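Local coordinates for protein beta-lactamase (Serratia marcescens, PDB 5GWA) that probably hydrolyses beta-lactam antibiotics as a class A extended-spectrum beta-lactamase, giving substituted beta-amino acids, and is inhibited by avibactam, at residues A[197-205]-A[229-237]. Sequence-based numbering, arbitrary orientation. Where two conformers were deposited one is given.
With NA (sodium ion), chain N; NA (sodium ion), chain X; NXL ((2S,5R)-1-formyl-5-[(sulfooxy)amino]piperidine-2-carboxamide), chain B; SO4 (sulfate ion), chain D.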
# COMPACT_ATOMS: atom_id res chain seq x y z
N THR A 197 1.40 -9.25 10.26
CA THR A 197 0.74 -9.61 9.00
C THR A 197 0.39 -11.08 8.98
O THR A 197 0.90 -11.87 9.75
CB THR A 197 1.63 -9.25 7.79
OG1 THR A 197 2.85 -10.01 7.85
CG2 THR A 197 1.97 -7.78 7.83
N GLY A 198 -0.54 -11.43 8.11
CA GLY A 198 -0.86 -12.83 7.92
C GLY A 198 -1.31 -13.62 9.10
O GLY A 198 -0.97 -14.77 9.25
N PRO A 199 -2.16 -13.06 9.95
CA PRO A 199 -2.45 -13.83 11.14
C PRO A 199 -3.37 -15.03 10.89
O PRO A 199 -3.46 -15.90 11.75
CB PRO A 199 -3.17 -12.80 12.02
CG PRO A 199 -3.83 -11.90 11.03
CD PRO A 199 -2.77 -11.72 9.99
N LYS A 200 -4.01 -15.09 9.71
CA LYS A 200 -4.79 -16.28 9.33
C LYS A 200 -4.08 -17.15 8.29
O LYS A 200 -4.71 -18.02 7.70
CB LYS A 200 -6.19 -15.88 8.84
CG LYS A 200 -6.94 -15.02 9.85
CD LYS A 200 -7.01 -15.67 11.23
CE LYS A 200 -8.40 -15.57 11.84
NZ LYS A 200 -8.61 -14.24 12.47
N ARG A 201 -2.74 -17.09 8.29
CA ARG A 201 -1.92 -17.95 7.43
C ARG A 201 -1.30 -19.05 8.27
O ARG A 201 -2.03 -19.84 8.81
CB ARG A 201 -0.94 -17.10 6.60
CG ARG A 201 -1.66 -16.11 5.69
CD ARG A 201 -0.76 -15.37 4.74
NE ARG A 201 -1.49 -14.33 4.01
CZ ARG A 201 -1.00 -13.63 2.99
NH1 ARG A 201 0.23 -13.83 2.55
NH2 ARG A 201 -1.72 -12.70 2.43
N LEU A 202 0.03 -19.14 8.42
CA LEU A 202 0.58 -20.19 9.24
C LEU A 202 -0.06 -20.29 10.61
O LEU A 202 -0.29 -21.39 11.10
CB LEU A 202 2.10 -20.10 9.40
CG LEU A 202 2.94 -20.31 8.13
CD1 LEU A 202 4.37 -19.93 8.36
CD2 LEU A 202 2.87 -21.77 7.64
N LYS A 203 -0.27 -19.15 11.26
CA LYS A 203 -0.84 -19.06 12.61
C LYS A 203 -2.33 -19.39 12.68
O LYS A 203 -2.88 -19.54 13.76
CB LYS A 203 -0.61 -17.65 13.15
CG LYS A 203 0.86 -17.33 13.50
CD LYS A 203 1.05 -15.86 13.78
CE LYS A 203 0.34 -15.42 15.05
NZ LYS A 203 1.04 -15.94 16.25
N GLY A 204 -3.02 -19.46 11.54
CA GLY A 204 -4.47 -19.31 11.54
C GLY A 204 -5.24 -20.31 12.37
O GLY A 204 -6.29 -19.96 12.97
N LEU A 205 -4.84 -21.57 12.28
CA LEU A 205 -5.56 -22.65 12.97
C LEU A 205 -4.74 -23.31 14.08
O LEU A 205 -5.15 -24.36 14.60
CB LEU A 205 -6.07 -23.68 11.95
CG LEU A 205 -7.01 -23.17 10.89
CD1 LEU A 205 -7.16 -24.14 9.74
CD2 LEU A 205 -8.37 -22.84 11.49
N ALA A 229 0.89 -14.90 -5.91
CA ALA A 229 1.54 -15.32 -4.66
C ALA A 229 0.71 -15.00 -3.42
O ALA A 229 0.24 -13.89 -3.26
CB ALA A 229 2.91 -14.68 -4.54
N THR A 230 0.54 -16.02 -2.59
CA THR A 230 0.04 -15.84 -1.22
C THR A 230 0.87 -16.81 -0.37
O THR A 230 0.74 -18.03 -0.44
CB THR A 230 -1.46 -16.22 -1.11
OG1 THR A 230 -2.19 -15.52 -2.11
CG2 THR A 230 -2.02 -15.86 0.25
N ASN A 231 1.79 -16.24 0.43
CA ASN A 231 2.86 -17.00 1.03
C ASN A 231 2.96 -16.72 2.53
O ASN A 231 2.62 -15.62 2.98
CB ASN A 231 4.21 -16.56 0.44
CG ASN A 231 4.24 -16.57 -1.10
OD1 ASN A 231 3.62 -17.44 -1.75
ND2 ASN A 231 5.18 -15.79 -1.65
N ASP A 232 3.56 -17.66 3.25
CA ASP A 232 3.98 -17.44 4.66
C ASP A 232 5.09 -18.44 4.97
O ASP A 232 5.03 -19.62 4.58
CB ASP A 232 2.78 -17.60 5.57
CG ASP A 232 2.99 -16.97 6.94
OD1 ASP A 232 3.98 -16.20 7.10
OD2 ASP A 232 2.10 -17.19 7.81
N ILE A 233 6.17 -17.93 5.58
CA ILE A 233 7.36 -18.72 5.91
C ILE A 233 7.75 -18.45 7.35
O ILE A 233 7.57 -17.33 7.81
CB ILE A 233 8.55 -18.44 4.96
CG1 ILE A 233 9.19 -17.08 5.20
CG2 ILE A 233 8.09 -18.56 3.52
CD1 ILE A 233 10.50 -16.91 4.46
N GLY A 234 8.25 -19.45 8.07
CA GLY A 234 8.65 -19.17 9.46
C GLY A 234 9.11 -20.37 10.22
O GLY A 234 9.27 -21.46 9.68
N ILE A 235 9.31 -20.13 11.51
CA ILE A 235 9.71 -21.18 12.45
C ILE A 235 8.68 -21.21 13.56
O ILE A 235 8.35 -20.16 14.13
CB ILE A 235 11.10 -20.93 13.06
CG1 ILE A 235 12.15 -20.65 11.99
CG2 ILE A 235 11.52 -22.12 13.95
CD1 ILE A 235 12.41 -19.17 11.81
N ILE A 236 8.18 -22.40 13.88
CA ILE A 236 7.11 -22.54 14.85
C ILE A 236 7.61 -23.35 16.05
O ILE A 236 8.31 -24.35 15.89
CB ILE A 236 5.91 -23.20 14.18
CG1 ILE A 236 5.45 -22.30 13.03
CG2 ILE A 236 4.78 -23.43 15.15
CD1 ILE A 236 4.28 -22.80 12.23
N THR A 237 7.19 -22.91 17.23
CA THR A 237 7.53 -23.58 18.48
C THR A 237 6.40 -24.52 18.85
O THR A 237 5.25 -24.14 18.98
CB THR A 237 7.75 -22.58 19.60
OG1 THR A 237 8.71 -21.61 19.19
CG2 THR A 237 8.25 -23.29 20.89
NA NA N . 1.11 -12.60 12.46
NA NA X . -2.10 -12.46 -2.27
OAC NXL B . 4.51 -9.34 -0.29
CAN NXL B . 4.74 -8.25 0.22
N NXL B . 4.05 -7.22 0.05
CAJ NXL B . 4.19 -6.06 0.91
CA NXL B . 2.97 -7.23 -0.93
C NXL B . 3.15 -6.32 -2.10
O NXL B . 4.06 -5.52 -2.15
NAA NXL B . 2.16 -6.35 -3.00
CB NXL B . 1.67 -6.92 -0.23
CAH NXL B . 1.76 -5.73 0.70
CAO NXL B . 2.91 -5.87 1.69
NAK NXL B . 2.76 -6.91 2.74
OAL NXL B . 1.93 -7.90 2.47
SAR NXL B . 2.19 -9.19 3.26
OAD NXL B . 1.27 -9.10 4.35
OAE NXL B . 1.86 -10.41 2.62
OAG NXL B . 3.82 -9.24 3.39
S SO4 D . -3.14 -10.82 5.75
O1 SO4 D . -2.80 -12.27 5.80
O2 SO4 D . -1.92 -10.05 5.98
O3 SO4 D . -3.69 -10.57 4.40
O4 SO4 D . -4.21 -10.48 6.73
O HOH W 1 0.81 -16.65 10.28
O HOH W 2 -0.23 -11.89 14.68
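Asp232 rises from the strand to meet the loop at Leu202, whose backbone N donates to Asp232 OD2 at 2.9 Å (N-H...O 157°), the carboxylate oxygen accepting on its anti lone pair. With Asp232 CG anti to the backbone N (chi1 -161°), the carboxylate reaches this amide while Leu202 CG packs 3.2 Å from Asp232 OD2, the two side chains crossing obliquely. One water fastens OD2 further, donating to it and to Gly198 O and accepting from Lys203 N. Along the strand, Arg201 NH1 donates to Asn231 O at 3.0 Å; the oxygen lies only 2° out of the guanidinium plane, at its edge. Thr230 CG2 sits over the centre of one face, 3.6 Å above it. The loop, built of type I turns at 198-201 and 201-204, lies on strand 227-237 of the antiparallel sheet of the class A beta-lactamase fold. Here Arg201 lines the avibactam pocket, its NH1 3.8 Å from inhibitor atom OAE. Partners beyond the two segments help fix the guanidinium's rotation: Glu261 OE2 accepts from NE, Ser218 OG pairs with NH2 and Gly217 O also accepts from NH1. His214, bonded through ND1 to Asp232 OD1, binds through NE2 the sodium ion that Thr197 O also holds at 2.8 Å.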